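Local coordinates for hydrophilic protein, virA protein (Chromobacterium violaceum, PDB 3BO6), which acts as a phosphothreonine lyase effector, probably eliminating phosphate irreversibly from phosphothreonine in host MAP kinases, as its relatives SpvC and OspF do, at residues H17-Q22 with Y147-L152; P27-R32 with T155-E160; Q98-L103 with E160-R165; V181-W186 with P213-M218. All coordinates share one frame; numbering follows the deposited sequence.

Interaction 1. Residues H17-Q22 with Y147-L152; sequences HSLHNQ and YSASSL
L19 and A149 are the pair whose CA atoms come nearest across the two segments, 5.4 Å from L19 CA to A149 CA. Residues 17-22 belong to the middle of helix 16-24, whereas 147-152 runs from a short extended piece into the first turn of helix 149-168. A149, whose side chain is a single methyl, is consistent with so close an approach. L19 and A149 carry the contact in nearly equal measure: the CG of L19 stands beside the backbone N (chi1 -72°), which carries CD2 to the start of the second helix, 3.8 Å from A149 N. The same methyl touches A149 CB, and L152 CD1 lies 4.1 Å from L19 CD2, the two leucine side chains crossing at roughly a right angle. Q22 also packs on the A149 methyl, with Q22 NE2 3.7 Å from A149 CB. Its other amide atom, OE1, takes a hydrogen bond from S18 OG, which ties the amide back to its own helix. L12 of helix 7-14 also packs on L19, extending the apolar patch. S148 OG accepts from S151 N at 3.1 Å and is also hydrogen-bonded to D141. The arrangement is a serine N-capped helix start, its first turn packed through an alanine against a leucine of an N-terminal helix.

Interaction 2. Residues P27-R32 with T155-E160; sequences PMSHFR and TRQFIE
Q157 meets S29 from its CB outward. CB and CG of Q157 both lie against the hydroxyl of S29, with 3.3 Å from Q157 CB to S29 OG; that hydroxyl is hydrogen-bonded to N154, one turn earlier in the helix. A bend at chi2 (-85°) then turns the amide along the loop, leaving CD near the CA of M28. At the tip, Q157 OE1 accepts from S29 N at 2.9 Å in a nearly straight bond, although the donor sits well above the carbonyl plane. M28 CB packs against the same oxygen.

Farther along the loop, F31 turns its ring edge to the Q157 carbonyl carbon and offers a face to F158. The edge of F158 points at that face, with F158 CD1 over the centre of the F31 ring and the planes at 77°. L103 of helix 93-104 packs on both phenylalanines. An irregular loop is thus fastened to helix 149-168 by a side-chain-to-backbone hydrogen bond and a T-shaped phenylalanine pair.

Interaction 3. Residues Q98-L103 with E160-R165; sequences QALSGL and ECLESR
C161 O takes the helical hydrogen bond from R165 N at 2.9 Å, and L103 CD1 of the facing helix rests 3.7 Å from the same C161 O. Around this point helices 93-104 and 149-168 run roughly antiparallel; the axes of the two short segments approach to 9.6 Å, with their directions at 149°. L103 reaches across with its CG beside the backbone N (chi1 -80°). Its CD1 methyl settles among C161, L162 and R165, lying 3.9 Å from L162 CD2 and 3.8 Å from R165 CG. The C161 sulfur also borders this leucine, but that contact is less certain because the cysteine has two conformers.

One turn earlier, L100 CD2 meets L162 CD2 at 3.8 Å, the two side chains crossing at about a right angle. I86 of strand 82-86 touches both leucines, so this pair lies over the sheet. Toward the other side R165 covers the contact with its aliphatic part: CB lies by the A99 carbonyl, chi1 of -87° sets CG against L103, and the chain then bends at chi2 toward its guanidinium partners, E168 and E33, with which it forms salt bridges.

The helix of L100 and L103 is kinked near G102, whose backbone is hydrogen-bonded to A34. Since no hydrogen bond crosses between the two segments, methyl packing holds this face together, while the arginine keeps its charge at the periphery with carboxylate partners that would stabilise it.

Interaction 4. Residues V181-W186 with P213-M218; sequences VHPENW and PFYRLM
Y215 is clasped by V181, P183 and W186, where the loop leading to edge strand 189-193 of the antiparallel sheet forms a type I beta turn, P183 to W186, against helix 213-219. Y215 extends from the helix toward the loop because chi1 (177°) swings its CG away from the backbone N. V181 CG2 sits over one face of the phenol ring, 3.9 Å from the ring centroid and only 17° off the normal, a CH-pi contact. The edge of the same phenol is directed at the six-membered ring of W186 in an offset edge-to-face pair, with planes at 78°. The phenol oxygen ends against the loop backbone: Y215 OH is 3.1 Å from P183 CD and equally near P183 N, which has no hydrogen to share.

M218 CB lies at the edge of the indole, 4.0 Å from W186 CH2. A water bridges the same two residues, accepting from W186 NE1 at 2.9 Å and donating to M218 O, so the indole N-H is satisfied within the contact.

Beyond this shell, Y191 meets the Y215 ring, helix 206-210 packs on V181, and E163 of helix 149-168 touches W186. Within the turn, P183 CD lies over a face of the indole. P183 O is gripped twice, by W186 N at 3.1 Å and by H182 ND1 at 3.0 Å, the two donors arriving from opposite faces of its carbonyl plane.

How the interactions relate
Interactions 1, 2 and 3 follow one another along helix 149-168, which meets helix 16-24 at its start, the 27-32 loop next, and helix 93-104 farther on. Centres of interactions 1 and 2 are about 14 Å apart, those of 2 and 3 about 11 Å; the latter two share E160 and touch through F31, F158 and L103. The segments of interactions 1 to 3 alternate along the chain; interaction 4 opens only after all three have closed, yet it touches each: F214 packs on Y147 and L152, R156 NH1 probably bonds L217 O, and helix 149-168 borders the 181-186 loop. The long helix, which contacts strand 82-86, thus joins N-terminal, central and C-terminal parts into one alpha/beta fold.

Interaction 1. Residues H17-Q22 with Y147-L152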
loop_
_atom_site.group_PDB
_atom_site.type_symbol
_atom_site.label_atom_id
_atom_site.label_comp_id
_atom_site.label_asym_id
_atom_site.label_seq_id
_atom_site.Cartn_x
_atom_site.Cartn_y
_atom_site.Cartn_z
ATOM N N HIS A 17 14.064 18.352 3.126
ATOM C CA HIS A 17 13.873 19.528 2.299
ATOM C C HIS A 17 14.135 19.268 0.813
ATOM O O HIS A 17 13.314 19.611 -0.043
ATOM C CB HIS A 17 14.756 20.677 2.783
ATOM C CG HIS A 17 14.486 21.956 2.064
ATOM N ND1 HIS A 17 15.296 22.441 1.059
ATOM C CD2 HIS A 17 13.443 22.814 2.157
ATOM C CE1 HIS A 17 14.784 23.565 0.592
ATOM N NE2 HIS A 17 13.660 23.815 1.242
ATOM N N SER A 18 15.274 18.656 0.515
ATOM C CA SER A 18 15.624 18.354 -0.874
ATOM C C SER A 18 14.634 17.397 -1.530
ATOM O O SER A 18 14.231 17.588 -2.687
ATOM C CB SER A 18 17.027 17.763 -0.951
ATOM O OG SER A 18 17.337 17.419 -2.289
ATOM N N LEU A 19 14.246 16.362 -0.792
ATOM C CA LEU A 19 13.345 15.350 -1.325
ATOM C C LEU A 19 11.997 15.919 -1.737
ATOM O O LEU A 19 11.577 15.734 -2.884
ATOM C CB LEU A 19 13.196 14.180 -0.346
ATOM C CG LEU A 19 14.418 13.262 -0.236
ATOM C CD1 LEU A 19 14.296 12.319 0.965
ATOM C CD2 LEU A 19 14.628 12.467 -1.521
ATOM N N HIS A 20 11.302 16.628 -0.848
ATOM C CA HIS A 20 9.977 17.094 -1.241
ATOM C C HIS A 20 10.024 18.172 -2.329
ATOM O O HIS A 20 9.150 18.234 -3.186
ATOM C CB HIS A 20 9.075 17.475 -0.045
ATOM C CG HIS A 20 9.372 18.800 0.595
ATOM N ND1 HIS A 20 8.811 19.981 0.162
ATOM C CD2 HIS A 20 10.078 19.107 1.708
ATOM C CE1 HIS A 20 9.212 20.972 0.944
ATOM N NE2 HIS A 20 9.979 20.467 1.892
ATOM N N ASN A 21 11.064 18.991 -2.328
ATOM C CA ASN A 21 11.197 19.971 -3.392
ATOM C C ASN A 21 11.561 19.362 -4.752
ATOM O O ASN A 21 11.106 19.858 -5.791
ATOM C CB ASN A 21 12.164 21.068 -2.954
ATOM C CG ASN A 21 11.516 22.047 -2.003
ATOM O OD1 ASN A 21 10.628 22.797 -2.393
ATOM N ND2 ASN A 21 11.946 22.033 -0.740
ATOM N N GLN A 22 12.372 18.301 -4.763
ATOM C CA GLN A 22 12.611 17.566 -6.009
ATOM C C GLN A 22 11.308 16.943 -6.509
ATOM O O GLN A 22 10.982 17.040 -7.697
ATOM C CB GLN A 22 13.642 16.453 -5.822
ATOM C CG GLN A 22 15.071 16.910 -5.617
ATOM C CD GLN A 22 16.006 15.735 -5.422
ATOM O OE1 GLN A 22 16.536 15.521 -4.332
ATOM N NE2 GLN A 22 16.189 14.944 -6.473
ATOM N N TYR A 147 15.184 5.802 0.196
ATOM C CA TYR A 147 14.212 6.196 -0.818
ATOM C C TYR A 147 14.795 7.272 -1.735
ATOM O O TYR A 147 15.308 8.281 -1.267
ATOM C CB TYR A 147 12.971 6.798 -0.148
ATOM C CG TYR A 147 12.055 5.833 0.567
ATOM C CD1 TYR A 147 11.200 5.002 -0.138
ATOM C CD2 TYR A 147 12.001 5.787 1.957
ATOM C CE1 TYR A 147 10.345 4.130 0.514
ATOM C CE2 TYR A 147 11.156 4.913 2.615
ATOM C CZ TYR A 147 10.327 4.092 1.887
ATOM O OH TYR A 147 9.483 3.250 2.594
ATOM N N SER A 148 14.674 7.089 -3.045
ATOM C CA SER A 148 15.007 8.168 -3.970
ATOM C C SER A 148 13.811 9.105 -4.160
ATOM O O SER A 148 12.664 8.698 -3.954
ATOM C CB SER A 148 15.433 7.600 -5.332
ATOM O OG SER A 148 14.333 7.031 -6.024
ATOM N N ALA A 149 14.067 10.349 -4.565
ATOM C CA ALA A 149 12.974 11.275 -4.866
ATOM C C ALA A 149 12.046 10.731 -5.950
ATOM O O ALA A 149 10.820 10.845 -5.841
ATOM C CB ALA A 149 13.504 12.639 -5.252
ATOM N N SER A 150 12.616 10.112 -6.979
ATOM C CA SER A 150 11.820 9.536 -8.062
ATOM C C SER A 150 10.866 8.466 -7.537
ATOM O O SER A 150 9.689 8.426 -7.894
ATOM C CB SER A 150 12.725 8.932 -9.144
ATOM O OG SER A 150 13.329 9.942 -9.933
ATOM N N SER A 151 11.376 7.578 -6.694
ATOM C CA SER A 151 10.538 6.496 -6.167
ATOM C C SER A 151 9.438 7.031 -5.227
ATOM O O SER A 151 8.291 6.580 -5.271
ATOM C CB SER A 151 11.392 5.448 -5.454
ATOM O OG SER A 151 10.625 4.284 -5.177
ATOM N N LEU A 152 9.787 7.979 -4.368
ATOM C CA LEU A 152 8.792 8.641 -3.537
ATOM C C LEU A 152 7.686 9.272 -4.401
ATOM O O LEU A 152 6.496 9.088 -4.120
ATOM C CB LEU A 152 9.460 9.696 -2.645
ATOM C CG LEU A 152 10.361 9.090 -1.562
ATOM C CD1 LEU A 152 11.342 10.131 -1.039
ATOM C CD2 LEU A 152 9.527 8.477 -0.430
#

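Interaction 2. Residues P27-R32 with T155-E160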
loop_
_atom_site.group_PDB
_atom_site.type_symbol
_atom_site.label_atom_id
_atom_site.label_comp_id
_atom_site.label_asym_id
_atom_site.label_seq_id
_atom_site.Cartn_x
_atom_site.Cartn_y
_atom_site.Cartn_z
ATOM N N PRO A 27 6.935 15.591 -13.245
ATOM C CA PRO A 27 5.614 15.534 -13.878
ATOM C C PRO A 27 4.856 14.258 -13.503
ATOM O O PRO A 27 5.415 13.355 -12.855
ATOM C CB PRO A 27 5.949 15.547 -15.373
ATOM C CG PRO A 27 7.276 14.886 -15.462
ATOM C CD PRO A 27 8.021 15.212 -14.165
ATOM N N MET A 28 3.590 14.181 -13.900
ATOM C CA MET A 28 2.760 13.030 -13.557
ATOM C C MET A 28 3.444 11.744 -13.953
ATOM O O MET A 28 4.136 11.669 -14.980
ATOM C CB MET A 28 1.399 13.109 -14.257
ATOM C CG MET A 28 0.516 14.248 -13.797
ATOM S SD MET A 28 -1.020 14.269 -14.725
ATOM C CE MET A 28 -1.788 12.770 -14.128
ATOM N N SER A 29 3.226 10.711 -13.147
ATOM C CA SER A 29 3.662 9.361 -13.497
ATOM C C SER A 29 2.780 8.783 -14.597
ATOM O O SER A 29 1.707 9.315 -14.908
ATOM C CB SER A 29 3.663 8.450 -12.265
ATOM O OG SER A 29 4.540 8.973 -11.293
ATOM N N HIS A 30 3.248 7.694 -15.192
ATOM C CA HIS A 30 2.544 7.043 -16.293
ATOM C C HIS A 30 2.508 5.548 -15.977
ATOM O O HIS A 30 3.515 4.858 -16.115
ATOM C CB HIS A 30 3.312 7.340 -17.592
ATOM C CG HIS A 30 2.672 6.826 -18.848
ATOM N ND1 HIS A 30 2.888 5.550 -19.319
ATOM C CD2 HIS A 30 1.902 7.443 -19.778
ATOM C CE1 HIS A 30 2.233 5.385 -20.456
ATOM N NE2 HIS A 30 1.631 6.521 -20.759
ATOM N N PHE A 31 1.360 5.058 -15.508
ATOM C CA PHE A 31 1.238 3.652 -15.115
ATOM C C PHE A 31 0.442 2.877 -16.166
ATOM O O PHE A 31 -0.764 3.078 -16.304
ATOM C CB PHE A 31 0.537 3.525 -13.749
ATOM C CG PHE A 31 1.230 4.259 -12.638
ATOM C CD1 PHE A 31 2.468 3.840 -12.180
ATOM C CD2 PHE A 31 0.640 5.363 -12.049
ATOM C CE1 PHE A 31 3.102 4.505 -11.133
ATOM C CE2 PHE A 31 1.276 6.040 -11.016
ATOM C CZ PHE A 31 2.512 5.611 -10.568
ATOM N N ARG A 32 1.122 2.002 -16.905
ATOM C CA ARG A 32 0.439 1.136 -17.860
ATOM C C ARG A 32 -0.285 0.008 -17.120
ATOM O O ARG A 32 0.361 -0.875 -16.542
ATOM C CB ARG A 32 1.454 0.520 -18.814
ATOM C CG ARG A 32 2.089 1.508 -19.759
ATOM C CD ARG A 32 3.248 0.857 -20.488
ATOM N NE ARG A 32 4.400 0.705 -19.605
ATOM C CZ ARG A 32 5.554 0.155 -19.959
ATOM N NH1 ARG A 32 5.721 -0.306 -21.194
ATOM N NH2 ARG A 32 6.550 0.079 -19.087
ATOM N N THR A 155 5.439 6.688 -5.921
ATOM C CA THR A 155 4.599 6.053 -4.915
ATOM C C THR A 155 3.430 6.956 -4.588
ATOM O O THR A 155 2.281 6.496 -4.526
ATOM C CB THR A 155 5.412 5.713 -3.670
ATOM O OG1 THR A 155 6.461 4.818 -4.049
ATOM C CG2 THR A 155 4.539 5.025 -2.625
ATOM N N ARG A 156 3.710 8.241 -4.387
ATOM C CA ARG A 156 2.648 9.195 -4.131
ATOM C C ARG A 156 1.664 9.246 -5.315
ATOM O O ARG A 156 0.435 9.251 -5.124
ATOM C CB ARG A 156 3.240 10.575 -3.847
ATOM C CG ARG A 156 2.192 11.636 -3.549
ATOM C CD ARG A 156 2.824 12.925 -3.042
ATOM N NE ARG A 156 1.826 13.981 -2.895
ATOM C CZ ARG A 156 1.879 14.949 -1.976
ATOM N NH1 ARG A 156 2.878 14.994 -1.099
ATOM N NH2 ARG A 156 0.924 15.874 -1.928
ATOM N N GLN A 157 2.207 9.304 -6.530
ATOM C CA GLN A 157 1.374 9.296 -7.732
ATOM C C GLN A 157 0.526 8.014 -7.814
ATOM O O GLN A 157 -0.636 8.056 -8.224
ATOM C CB GLN A 157 2.255 9.429 -8.982
ATOM C CG GLN A 157 2.846 10.838 -9.183
ATOM C CD GLN A 157 1.873 11.738 -9.904
ATOM O OE1 GLN A 157 1.454 11.436 -11.021
ATOM N NE2 GLN A 157 1.495 12.828 -9.272
ATOM N N PHE A 158 1.106 6.883 -7.421
ATOM C CA PHE A 158 0.399 5.603 -7.463
ATOM C C PHE A 158 -0.803 5.637 -6.526
ATOM O O PHE A 158 -1.908 5.211 -6.885
ATOM C CB PHE A 158 1.375 4.457 -7.137
ATOM C CG PHE A 158 0.827 3.082 -7.364
ATOM C CD1 PHE A 158 0.661 2.596 -8.652
ATOM C CD2 PHE A 158 0.539 2.253 -6.287
ATOM C CE1 PHE A 158 0.185 1.299 -8.871
ATOM C CE2 PHE A 158 0.075 0.955 -6.483
ATOM C CZ PHE A 158 -0.111 0.482 -7.783
ATOM N N ILE A 159 -0.603 6.159 -5.319
ATOM C CA ILE A 159 -1.695 6.244 -4.345
ATOM C C ILE A 159 -2.795 7.146 -4.898
ATOM O O ILE A 159 -3.986 6.815 -4.810
ATOM C CB ILE A 159 -1.202 6.747 -2.955
ATOM C CG1 ILE A 159 -0.709 5.577 -2.099
ATOM C CG2 ILE A 159 -2.330 7.454 -2.208
ATOM C CD1 ILE A 159 -0.007 4.486 -2.858
ATOM N N GLU A 160 -2.416 8.263 -5.510
ATOM C CA GLU A 160 -3.419 9.145 -6.097
ATOM C C GLU A 160 -4.159 8.460 -7.263
ATOM O O GLU A 160 -5.355 8.683 -7.472
ATOM C CB GLU A 160 -2.787 10.505 -6.438
ATOM C CG GLU A 160 -2.406 11.269 -5.141
ATOM C CD GLU A 160 -1.396 12.406 -5.326
ATOM O OE1 GLU A 160 -0.911 12.625 -6.458
ATOM O OE2 GLU A 160 -1.087 13.087 -4.317
#

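Interaction 3. Residues Q98-L103 with E160-R165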
loop_
_atom_site.group_PDB
_atom_site.type_symbol
_atom_site.label_atom_id
_atom_site.label_comp_id
_atom_site.label_asym_id
_atom_site.label_seq_id
_atom_site.Cartn_x
_atom_site.Cartn_y
_atom_site.Cartn_z
ATOM N N GLN A 98 -11.331 -5.709 -8.860
ATOM C CA GLN A 98 -11.430 -5.554 -10.315
ATOM C C GLN A 98 -11.013 -4.156 -10.754
ATOM O O GLN A 98 -10.369 -3.970 -11.789
ATOM C CB GLN A 98 -12.858 -5.833 -10.799
ATOM C CG GLN A 98 -13.042 -5.649 -12.297
ATOM C CD GLN A 98 -12.451 -6.791 -13.108
ATOM O OE1 GLN A 98 -11.993 -7.793 -12.554
ATOM N NE2 GLN A 98 -12.469 -6.648 -14.432
ATOM N N ALA A 99 -11.389 -3.150 -9.969
ATOM C CA ALA A 99 -11.050 -1.766 -10.312
ATOM C C ALA A 99 -9.550 -1.476 -10.175
ATOM O O ALA A 99 -9.015 -0.643 -10.891
ATOM C CB ALA A 99 -11.857 -0.774 -9.461
ATOM N N LEU A 100 -8.890 -2.155 -9.239
ATOM C CA LEU A 100 -7.487 -1.903 -8.911
ATOM C C LEU A 100 -6.484 -2.854 -9.543
ATOM O O LEU A 100 -5.289 -2.599 -9.497
ATOM C CB LEU A 100 -7.281 -1.946 -7.388
ATOM C CG LEU A 100 -8.012 -0.869 -6.589
ATOM C CD1 LEU A 100 -7.676 -0.968 -5.109
ATOM C CD2 LEU A 100 -7.661 0.504 -7.138
ATOM N N SER A 101 -6.953 -3.955 -10.122
ATOM C CA SER A 101 -6.012 -4.974 -10.572
ATOM C C SER A 101 -5.098 -4.460 -11.698
ATOM O O SER A 101 -3.930 -4.862 -11.785
ATOM C CB SER A 101 -6.727 -6.268 -10.975
ATOM O OG SER A 101 -7.557 -6.006 -12.096
ATOM N N GLY A 102 -5.609 -3.565 -12.549
ATOM C CA GLY A 102 -4.770 -2.952 -13.576
ATOM C C GLY A 102 -3.528 -2.302 -12.989
ATOM O O GLY A 102 -2.415 -2.456 -13.498
ATOM N N LEU A 103 -3.728 -1.559 -11.906
ATOM C CA LEU A 103 -2.643 -0.869 -11.214
ATOM C C LEU A 103 -1.800 -1.823 -10.360
ATOM O O LEU A 103 -0.578 -1.760 -10.373
ATOM C CB LEU A 103 -3.201 0.263 -10.334
ATOM C CG LEU A 103 -3.548 1.551 -11.101
ATOM C CD1 LEU A 103 -4.502 2.445 -10.303
ATOM C CD2 LEU A 103 -2.283 2.294 -11.488
ATOM N N GLU A 160 -2.416 8.263 -5.510
ATOM C CA GLU A 160 -3.419 9.145 -6.097
ATOM C C GLU A 160 -4.159 8.460 -7.263
ATOM O O GLU A 160 -5.355 8.683 -7.472
ATOM C CB GLU A 160 -2.787 10.505 -6.438
ATOM C CG GLU A 160 -2.406 11.269 -5.141
ATOM C CD GLU A 160 -1.396 12.406 -5.326
ATOM O OE1 GLU A 160 -0.911 12.625 -6.458
ATOM O OE2 GLU A 160 -1.087 13.087 -4.317
ATOM N N CYS A 161 -3.484 7.580 -8.000
ATOM C CA CYS A 161 -4.141 6.821 -9.050
ATOM C C CYS A 161 -5.091 5.746 -8.511
ATOM O O CYS A 161 -6.145 5.471 -9.091
ATOM C CB CYS A 161 -3.093 6.169 -9.923
ATOM S SG CYS A 161 -3.687 5.970 -11.548
ATOM N N LEU A 162 -4.721 5.117 -7.397
ATOM C CA LEU A 162 -5.590 4.137 -6.753
ATOM C C LEU A 162 -6.876 4.854 -6.329
ATOM O O LEU A 162 -7.986 4.350 -6.545
ATOM C CB LEU A 162 -4.894 3.505 -5.537
ATOM C CG LEU A 162 -3.658 2.646 -5.828
ATOM C CD1 LEU A 162 -2.950 2.308 -4.514
ATOM C CD2 LEU A 162 -3.992 1.356 -6.602
ATOM N N GLU A 163 -6.716 6.033 -5.737
ATOM C CA GLU A 163 -7.847 6.836 -5.291
ATOM C C GLU A 163 -8.725 7.195 -6.485
ATOM O O GLU A 163 -9.945 7.071 -6.412
ATOM C CB GLU A 163 -7.368 8.124 -4.597
ATOM C CG GLU A 163 -6.797 7.919 -3.196
ATOM C CD GLU A 163 -7.853 7.968 -2.105
ATOM O OE1 GLU A 163 -8.832 8.742 -2.233
ATOM O OE2 GLU A 163 -7.701 7.236 -1.101
ATOM N N SER A 164 -8.114 7.662 -7.569
ATOM C CA SER A 164 -8.904 8.059 -8.735
ATOM C C SER A 164 -9.649 6.873 -9.355
ATOM O O SER A 164 -10.825 7.004 -9.691
ATOM C CB SER A 164 -8.062 8.832 -9.764
ATOM O OG SER A 164 -7.084 8.016 -10.382
ATOM N N ARG A 165 -9.001 5.717 -9.471
ATOM C CA ARG A 165 -9.658 4.545 -10.035
ATOM C C ARG A 165 -10.810 4.072 -9.153
ATOM O O ARG A 165 -11.843 3.661 -9.668
ATOM C CB ARG A 165 -8.686 3.374 -10.288
ATOM C CG ARG A 165 -7.950 3.362 -11.658
ATOM C CD ARG A 165 -8.895 3.375 -12.857
ATOM N NE ARG A 165 -8.232 2.925 -14.088
ATOM C CZ ARG A 165 -8.586 3.283 -15.325
ATOM N NH1 ARG A 165 -9.563 4.163 -15.531
ATOM N NH2 ARG A 165 -7.931 2.773 -16.360
#

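Interaction 4. Residues V181-W186 with P213-M218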
loop_
_atom_site.group_PDB
_atom_site.type_symbol
_atom_site.label_atom_id
_atom_site.label_comp_id
_atom_site.label_asym_id
_atom_site.label_seq_id
_atom_site.Cartn_x
_atom_site.Cartn_y
_atom_site.Cartn_z
ATOM N N VAL A 181 -3.358 6.764 9.834
ATOM C CA VAL A 181 -3.695 8.171 9.585
ATOM C C VAL A 181 -3.872 8.392 8.089
ATOM O O VAL A 181 -3.406 7.602 7.265
ATOM C CB VAL A 181 -2.614 9.152 10.130
ATOM C CG1 VAL A 181 -2.546 9.099 11.665
ATOM C CG2 VAL A 181 -1.255 8.848 9.509
ATOM N N HIS A 182 -4.589 9.451 7.739
ATOM C CA HIS A 182 -4.777 9.803 6.340
ATOM C C HIS A 182 -5.145 11.280 6.294
ATOM O O HIS A 182 -5.712 11.812 7.250
ATOM C CB HIS A 182 -5.896 8.967 5.702
ATOM C CG HIS A 182 -7.254 9.254 6.260
ATOM N ND1 HIS A 182 -8.127 10.155 5.683
ATOM C CD2 HIS A 182 -7.883 8.771 7.354
ATOM C CE1 HIS A 182 -9.237 10.207 6.399
ATOM N NE2 HIS A 182 -9.117 9.371 7.414
ATOM N N PRO A 183 -4.829 11.941 5.179
ATOM C CA PRO A 183 -5.221 13.347 5.002
ATOM C C PRO A 183 -6.645 13.417 4.457
ATOM O O PRO A 183 -7.165 12.420 3.960
ATOM C CB PRO A 183 -4.252 13.845 3.935
ATOM C CG PRO A 183 -3.967 12.636 3.106
ATOM C CD PRO A 183 -3.979 11.459 4.075
ATOM N N GLU A 184 -7.259 14.593 4.524
ATOM C CA GLU A 184 -8.634 14.773 4.050
ATOM C C GLU A 184 -8.840 14.323 2.603
ATOM O O GLU A 184 -9.917 13.832 2.256
ATOM C CB GLU A 184 -9.063 16.236 4.203
ATOM C CG GLU A 184 -8.890 16.790 5.605
ATOM C CD GLU A 184 -8.699 18.296 5.612
ATOM O OE1 GLU A 184 -9.243 18.971 4.710
ATOM O OE2 GLU A 184 -8.001 18.803 6.516
ATOM N N ASN A 185 -7.805 14.451 1.777
ATOM C CA ASN A 185 -7.941 14.139 0.357
ATOM C C ASN A 185 -7.776 12.666 -0.024
ATOM O O ASN A 185 -7.927 12.308 -1.190
ATOM C CB ASN A 185 -6.995 15.000 -0.474
ATOM C CG ASN A 185 -5.582 14.970 0.051
ATOM O OD1 ASN A 185 -5.297 15.476 1.141
ATOM N ND2 ASN A 185 -4.681 14.382 -0.725
ATOM N N TRP A 186 -7.466 11.806 0.947
ATOM C CA TRP A 186 -7.505 10.358 0.678
ATOM C C TRP A 186 -8.812 9.801 1.231
ATOM O O TRP A 186 -9.040 9.821 2.440
ATOM C CB TRP A 186 -6.338 9.577 1.298
ATOM C CG TRP A 186 -4.971 9.960 0.863
ATOM C CD1 TRP A 186 -4.624 10.822 -0.134
ATOM C CD2 TRP A 186 -3.749 9.484 1.432
ATOM N NE1 TRP A 186 -3.250 10.916 -0.214
ATOM C CE2 TRP A 186 -2.689 10.114 0.745
ATOM C CE3 TRP A 186 -3.449 8.598 2.471
ATOM C CZ2 TRP A 186 -1.347 9.872 1.053
ATOM C CZ3 TRP A 186 -2.119 8.364 2.780
ATOM C CH2 TRP A 186 -1.086 9.000 2.081
ATOM N N PRO A 213 8.360 11.101 8.459
ATOM C CA PRO A 213 8.823 11.761 7.234
ATOM C C PRO A 213 8.222 11.128 5.966
ATOM O O PRO A 213 7.786 11.858 5.085
ATOM C CB PRO A 213 10.348 11.589 7.324
ATOM C CG PRO A 213 10.617 11.669 8.813
ATOM C CD PRO A 213 9.451 10.890 9.432
ATOM N N PHE A 214 8.149 9.803 5.898
ATOM C CA PHE A 214 7.575 9.177 4.716
ATOM C C PHE A 214 6.135 9.622 4.494
ATOM O O PHE A 214 5.741 9.933 3.359
ATOM C CB PHE A 214 7.666 7.636 4.792
ATOM C CG PHE A 214 6.993 6.934 3.620
ATOM C CD1 PHE A 214 7.699 6.686 2.456
ATOM C CD2 PHE A 214 5.656 6.574 3.677
ATOM C CE1 PHE A 214 7.087 6.062 1.375
ATOM C CE2 PHE A 214 5.044 5.955 2.603
ATOM C CZ PHE A 214 5.765 5.708 1.452
ATOM N N TYR A 215 5.347 9.650 5.559
ATOM C CA TYR A 215 3.958 10.075 5.456
ATOM C C TYR A 215 3.864 11.523 4.983
ATOM O O TYR A 215 3.058 11.853 4.115
ATOM C CB TYR A 215 3.246 9.933 6.802
ATOM C CG TYR A 215 1.820 10.443 6.761
ATOM C CD1 TYR A 215 0.833 9.716 6.120
ATOM C CD2 TYR A 215 1.463 11.655 7.351
ATOM C CE1 TYR A 215 -0.476 10.163 6.074
ATOM C CE2 TYR A 215 0.146 12.114 7.296
ATOM C CZ TYR A 215 -0.819 11.346 6.668
ATOM O OH TYR A 215 -2.125 11.775 6.599
ATOM N N ARG A 216 4.695 12.391 5.541
ATOM C CA ARG A 216 4.676 13.794 5.144
ATOM C C ARG A 216 5.013 13.950 3.660
ATOM O O ARG A 216 4.417 14.768 2.953
ATOM C CB ARG A 216 5.637 14.600 6.017
ATOM C CG ARG A 216 5.239 14.583 7.497
ATOM C CD ARG A 216 6.159 15.453 8.350
ATOM N NE ARG A 216 6.013 16.864 8.000
ATOM C CZ ARG A 216 6.780 17.828 8.494
ATOM N NH1 ARG A 216 7.763 17.510 9.328
ATOM N NH2 ARG A 216 6.586 19.090 8.115
ATOM N N LEU A 217 5.942 13.129 3.175
ATOM C CA LEU A 217 6.296 13.147 1.749
ATOM C C LEU A 217 5.137 12.663 0.868
ATOM O O LEU A 217 5.007 13.084 -0.278
ATOM C CB LEU A 217 7.551 12.311 1.531
ATOM C CG LEU A 217 8.820 12.937 2.155
ATOM C CD1 LEU A 217 9.962 11.920 2.252
ATOM C CD2 LEU A 217 9.272 14.166 1.373
ATOM N N MET A 218 4.284 11.795 1.410
ATOM C CA MET A 218 3.136 11.276 0.666
ATOM C C MET A 218 1.945 12.220 0.724
ATOM O O MET A 218 1.131 12.252 -0.215
ATOM C CB MET A 218 2.696 9.931 1.254
ATOM C CG MET A 218 3.700 8.805 1.040
ATOM S SD MET A 218 4.067 8.415 -0.681
ATOM C CE MET A 218 5.728 9.075 -0.750
HETATM O O HOH W 1 -1.303 12.676 -1.530
#